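Local coordinates for protein GDP-perosamine synthase (Caulobacter crescentus, PDB 3BN1) that catalyses the pyridoxal-phosphate-dependent transfer of an amino group from L-glutamate to GDP-4-keto-6-deoxy-D-mannose, giving GDP-perosamine for O-antigen synthesis, at residues A[159-171]-A[279-291]. Numbering follows the deposited sequence.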
loop_
_atom_site.group_PDB
_atom_site.type_symbol
_atom_site.label_atom_id
_atom_site.label_comp_id
_atom_site.label_asym_id
_atom_site.label_seq_id
_atom_site.Cartn_x
_atom_site.Cartn_y
_atom_site.Cartn_z
ATOM N N ASP A 159 -14.570 -6.847 -9.478
ATOM C CA ASP A 159 -13.209 -6.331 -9.684
ATOM C C ASP A 159 -13.424 -5.386 -10.866
ATOM O O ASP A 159 -13.439 -5.798 -12.052
ATOM C CB ASP A 159 -12.212 -7.395 -10.121
ATOM C CG ASP A 159 -10.810 -6.833 -10.220
ATOM O OD1 ASP A 159 -10.639 -5.582 -10.190
ATOM O OD2 ASP A 159 -9.859 -7.646 -10.268
ATOM N N ALA A 160 -13.645 -4.110 -10.582
ATOM C CA ALA A 160 -13.923 -3.167 -11.679
ATOM C C ALA A 160 -12.697 -2.366 -12.080
ATOM O O ALA A 160 -12.842 -1.257 -12.613
ATOM C CB ALA A 160 -15.049 -2.213 -11.273
ATOM N N ALA A 161 -11.504 -2.892 -11.785
ATOM C CA ALA A 161 -10.225 -2.195 -12.079
ATOM C C ALA A 161 -10.089 -1.591 -13.463
ATOM O O ALA A 161 -9.381 -0.614 -13.635
ATOM C CB ALA A 161 -8.958 -3.130 -11.820
ATOM N N GLU A 162 -10.688 -2.217 -14.466
ATOM C CA GLU A 162 -10.442 -1.727 -15.828
ATOM C C GLU A 162 -11.651 -1.055 -16.429
ATOM O O GLU A 162 -11.672 -0.813 -17.642
ATOM C CB GLU A 162 -10.117 -2.990 -16.661
ATOM C CG GLU A 162 -9.050 -3.835 -15.942
ATOM C CD GLU A 162 -8.662 -5.107 -16.696
ATOM O OE1 GLU A 162 -9.250 -5.404 -17.759
ATOM O OE2 GLU A 162 -7.724 -5.818 -16.240
ATOM N N ALA A 163 -12.659 -0.800 -15.591
ATOM C CA ALA A 163 -13.927 -0.358 -16.127
ATOM C C ALA A 163 -14.587 0.863 -15.484
ATOM O O ALA A 163 -15.804 0.997 -15.448
ATOM C CB ALA A 163 -14.883 -1.586 -16.066
ATOM N N VAL A 164 -13.784 1.817 -15.060
ATOM C CA VAL A 164 -14.334 3.047 -14.522
ATOM C C VAL A 164 -15.157 3.671 -15.662
ATOM O O VAL A 164 -14.720 3.772 -16.822
ATOM C CB VAL A 164 -13.245 4.040 -14.047
ATOM C CG1 VAL A 164 -12.324 4.393 -15.197
ATOM C CG2 VAL A 164 -13.949 5.305 -13.601
ATOM N N GLY A 165 -16.382 4.053 -15.339
ATOM C CA GLY A 165 -17.225 4.663 -16.356
ATOM C C GLY A 165 -18.165 3.741 -17.110
ATOM O O GLY A 165 -19.019 4.232 -17.837
ATOM N N ALA A 166 -17.943 2.430 -17.042
ATOM C CA ALA A 166 -18.767 1.491 -17.787
ATOM C C ALA A 166 -20.160 1.443 -17.142
ATOM O O ALA A 166 -20.338 1.761 -15.967
ATOM C CB ALA A 166 -18.052 0.030 -17.799
ATOM N N THR A 167 -21.166 1.033 -17.891
ATOM C CA THR A 167 -22.505 0.926 -17.305
ATOM C C THR A 167 -23.145 -0.388 -17.781
ATOM O O THR A 167 -22.754 -0.982 -18.792
ATOM C CB THR A 167 -23.460 2.088 -17.732
ATOM O OG1 THR A 167 -23.536 2.094 -19.168
ATOM C CG2 THR A 167 -22.976 3.424 -17.205
ATOM N N TYR A 168 -24.185 -0.795 -17.069
ATOM C CA TYR A 168 -24.854 -2.042 -17.354
ATOM C C TYR A 168 -26.312 -1.832 -16.970
ATOM O O TYR A 168 -26.639 -1.543 -15.806
ATOM C CB TYR A 168 -24.238 -3.132 -16.455
ATOM C CG TYR A 168 -24.905 -4.479 -16.597
ATOM C CD1 TYR A 168 -24.456 -5.383 -17.585
ATOM C CD2 TYR A 168 -26.015 -4.838 -15.798
ATOM C CE1 TYR A 168 -25.084 -6.602 -17.789
ATOM C CE2 TYR A 168 -26.669 -6.093 -15.992
ATOM C CZ TYR A 168 -26.194 -6.977 -16.987
ATOM O OH TYR A 168 -26.787 -8.236 -17.172
ATOM N N ARG A 169 -27.182 -1.973 -17.957
ATOM C CA ARG A 169 -28.610 -1.828 -17.714
ATOM C C ARG A 169 -28.987 -0.730 -16.705
ATOM O O ARG A 169 -29.760 -0.933 -15.749
ATOM C CB ARG A 169 -29.195 -3.186 -17.374
ATOM C CG ARG A 169 -28.939 -4.170 -18.531
ATOM C CD ARG A 169 -29.494 -5.500 -18.151
ATOM N NE ARG A 169 -29.206 -6.537 -19.177
ATOM C CZ ARG A 169 -29.438 -7.864 -19.043
ATOM N NH1 ARG A 169 -29.976 -8.372 -17.929
ATOM N NH2 ARG A 169 -29.135 -8.715 -20.023
ATOM N N GLY A 170 -28.396 0.434 -16.970
ATOM C CA GLY A 170 -28.604 1.718 -16.309
ATOM C C GLY A 170 -27.790 2.057 -15.067
ATOM O O GLY A 170 -28.028 3.084 -14.399
ATOM N N LYS A 171 -26.840 1.178 -14.765
ATOM C CA LYS A 171 -26.013 1.315 -13.556
ATOM C C LYS A 171 -24.552 1.373 -13.930
ATOM O O LYS A 171 -24.135 0.702 -14.858
ATOM C CB LYS A 171 -26.256 0.079 -12.706
ATOM C CG LYS A 171 -27.751 -0.030 -12.216
ATOM C CD LYS A 171 -27.803 -1.174 -11.207
ATOM C CE LYS A 171 -28.409 -0.703 -9.888
ATOM N NZ LYS A 171 -27.363 -0.674 -8.832
ATOM N N VAL A 279 -18.874 -6.439 -28.602
ATOM C CA VAL A 279 -19.404 -5.519 -27.608
ATOM C C VAL A 279 -20.847 -5.838 -27.213
ATOM O O VAL A 279 -21.762 -5.659 -28.034
ATOM C CB VAL A 279 -19.364 -4.112 -28.171
ATOM C CG1 VAL A 279 -19.927 -3.113 -27.170
ATOM C CG2 VAL A 279 -17.936 -3.844 -28.455
ATOM N N ALA A 280 -21.060 -6.238 -25.963
ATOM C CA ALA A 280 -22.438 -6.508 -25.484
ATOM C C ALA A 280 -23.312 -5.253 -25.515
ATOM O O ALA A 280 -22.865 -4.159 -25.168
ATOM C CB ALA A 280 -22.400 -7.048 -24.035
ATOM N N LEU A 281 -24.600 -5.408 -25.789
ATOM C CA LEU A 281 -25.450 -4.221 -25.811
ATOM C C LEU A 281 -26.013 -3.890 -24.433
ATOM O O LEU A 281 -27.006 -3.183 -24.341
ATOM C CB LEU A 281 -26.583 -4.404 -26.826
ATOM C CG LEU A 281 -26.164 -4.660 -28.267
ATOM C CD1 LEU A 281 -27.366 -4.905 -29.187
ATOM C CD2 LEU A 281 -25.348 -3.454 -28.721
ATOM N N THR A 282 -25.388 -4.416 -23.382
ATOM C CA THR A 282 -25.810 -4.233 -21.976
ATOM C C THR A 282 -25.601 -2.847 -21.354
ATOM O O THR A 282 -26.283 -2.476 -20.396
ATOM C CB THR A 282 -25.155 -5.251 -21.071
ATOM O OG1 THR A 282 -23.737 -5.222 -21.304
ATOM C CG2 THR A 282 -25.696 -6.612 -21.407
ATOM N N GLY A 283 -24.700 -2.066 -21.949
ATOM C CA GLY A 283 -24.386 -0.713 -21.477
ATOM C C GLY A 283 -23.092 -0.326 -22.177
ATOM O O GLY A 283 -22.677 -0.957 -23.161
ATOM N N ARG A 284 -22.413 0.662 -21.616
ATOM C CA ARG A 284 -21.181 1.190 -22.213
ATOM C C ARG A 284 -19.968 0.373 -21.863
ATOM O O ARG A 284 -19.709 0.080 -20.677
ATOM C CB ARG A 284 -20.906 2.569 -21.635
ATOM C CG ARG A 284 -19.736 3.269 -22.289
ATOM C CD ARG A 284 -19.556 4.688 -21.766
ATOM N NE ARG A 284 -18.763 5.503 -22.714
ATOM C CZ ARG A 284 -18.575 6.815 -22.563
ATOM N NH1 ARG A 284 -19.056 7.411 -21.475
ATOM N NH2 ARG A 284 -17.919 7.537 -23.471
ATOM N N HIS A 285 -19.204 0.081 -22.903
ATOM C CA HIS A 285 -17.939 -0.614 -22.798
ATOM C C HIS A 285 -16.928 0.524 -22.927
ATOM O O HIS A 285 -16.877 1.255 -23.934
ATOM C CB HIS A 285 -17.853 -1.525 -23.980
ATOM C CG HIS A 285 -16.647 -2.390 -23.998
ATOM N ND1 HIS A 285 -15.420 -1.960 -23.539
ATOM C CD2 HIS A 285 -16.459 -3.628 -24.528
ATOM C CE1 HIS A 285 -14.524 -2.902 -23.762
ATOM N NE2 HIS A 285 -15.125 -3.930 -24.341
ATOM N N VAL A 286 -16.179 0.758 -21.860
ATOM C CA VAL A 286 -15.245 1.867 -21.834
ATOM C C VAL A 286 -13.887 1.631 -22.520
ATOM O O VAL A 286 -13.123 2.578 -22.743
ATOM C CB VAL A 286 -15.143 2.539 -20.463
ATOM C CG1 VAL A 286 -16.508 3.191 -20.047
ATOM C CG2 VAL A 286 -14.540 1.586 -19.467
ATOM N N PHE A 287 -13.631 0.401 -22.944
ATOM C CA PHE A 287 -12.409 0.156 -23.697
ATOM C C PHE A 287 -11.062 0.542 -23.064
ATOM O O PHE A 287 -10.234 1.289 -23.637
ATOM C CB PHE A 287 -12.591 0.683 -25.128
ATOM C CG PHE A 287 -13.363 -0.257 -26.020
ATOM C CD1 PHE A 287 -12.741 -1.380 -26.588
ATOM C CD2 PHE A 287 -14.723 -0.092 -26.221
ATOM C CE1 PHE A 287 -13.458 -2.324 -27.395
ATOM C CE2 PHE A 287 -15.436 -0.984 -27.048
ATOM C CZ PHE A 287 -14.813 -2.117 -27.615
ATOM N N TRP A 288 -10.809 -0.036 -21.887
ATOM C CA TRP A 288 -9.516 0.174 -21.266
ATOM C C TRP A 288 -8.441 -0.247 -22.304
ATOM O O TRP A 288 -7.388 0.394 -22.486
ATOM C CB TRP A 288 -9.401 -0.686 -19.999
ATOM C CG TRP A 288 -7.965 -0.546 -19.443
ATOM C CD1 TRP A 288 -7.246 0.613 -19.256
ATOM C CD2 TRP A 288 -7.121 -1.618 -19.017
ATOM N NE1 TRP A 288 -5.967 0.303 -18.775
ATOM C CE2 TRP A 288 -5.895 -1.059 -18.592
ATOM C CE3 TRP A 288 -7.241 -3.010 -19.068
ATOM C CZ2 TRP A 288 -4.813 -1.851 -18.191
ATOM C CZ3 TRP A 288 -6.179 -3.791 -18.568
ATOM C CH2 TRP A 288 -5.013 -3.206 -18.099
ATOM N N MET A 289 -8.747 -1.306 -23.053
ATOM C CA MET A 289 -7.877 -1.798 -24.103
ATOM C C MET A 289 -8.754 -2.389 -25.173
ATOM O O MET A 289 -9.733 -3.082 -24.827
ATOM C CB MET A 289 -7.107 -2.975 -23.527
ATOM C CG MET A 289 -6.266 -2.516 -22.356
ATOM S SD MET A 289 -4.557 -2.645 -22.702
ATOM C CE MET A 289 -4.345 -4.100 -21.655
ATOM N N TYR A 290 -8.374 -2.124 -26.427
ATOM C CA TYR A 290 -9.008 -2.690 -27.627
ATOM C C TYR A 290 -8.364 -4.066 -27.917
ATOM O O TYR A 290 -7.164 -4.139 -28.212
ATOM C CB TYR A 290 -8.895 -1.707 -28.797
ATOM C CG TYR A 290 -9.689 -2.116 -29.984
ATOM C CD1 TYR A 290 -9.159 -3.064 -30.916
ATOM C CD2 TYR A 290 -10.967 -1.578 -30.194
ATOM C CE1 TYR A 290 -9.897 -3.436 -32.064
ATOM C CE2 TYR A 290 -11.707 -1.936 -31.350
ATOM C CZ TYR A 290 -11.188 -2.875 -32.245
ATOM O OH TYR A 290 -11.981 -3.189 -33.337
ATOM N N THR A 291 -9.133 -5.141 -27.667
ATOM C CA THR A 291 -8.613 -6.503 -27.672
ATOM C C THR A 291 -9.129 -7.366 -28.828
ATOM O O THR A 291 -10.324 -7.577 -28.954
ATOM C CB THR A 291 -8.860 -7.196 -26.249
ATOM O OG1 THR A 291 -8.302 -6.411 -25.175
ATOM C CG2 THR A 291 -8.281 -8.628 -26.135
HETATM O O HOH W 1 -20.065 6.380 -19.018
HETATM O O HOH W 2 -22.340 -3.497 -19.947
#
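Glu162 brings its carboxylate obliquely to the benzo part of the Trp288 indole, Glu162 CD standing 3.4 Å from Trp288 CZ3 with the two planes 46° apart. Trp288 in turn gives its NE1 to Asn187 O and touches the bound 2-oxoglutarate. Further along, Val286 wedges its two methyls against backbone, CG2 lying 3.4 Å from Val164 O and CG1 3.4 Å from both Gly165 C and Ala166 N.

The touching parts run nearly antiparallel, 165° apart. Thr167 OG1, set by a chi1 of 57° between its own backbone N and carbonyl carbon, accepts a hydrogen bond from Arg284 N at 3.1 Å, almost straight at 172°, while Thr167 N donates to a lone pair of Arg284 O. At the far end Arg169 N donates a hydrogen bond to Thr282 O at 2.6 Å, and Thr282 CB sits 3.5 Å from Tyr168 CE1, obliquely to the ring. One water joins Gly165 O to Arg284 NH1 at the guanidinium edge, another Thr167 O to Thr282 OG1; Arg284 NH2 makes a salt bridge to Glu257.

These bonds tie the loop after strand 155-159 of the large mixed sheet, as in the aspartate aminotransferase (type I) fold, to the lead-in of strand 290-294 in the smaller antiparallel sheet. Beside them, Tyr136 N holds Glu162 OE1 while OE2 hydrogen-bonds O3 of the pyridoxal-phosphate lysine at position 188, which probably helps to place the cofactor.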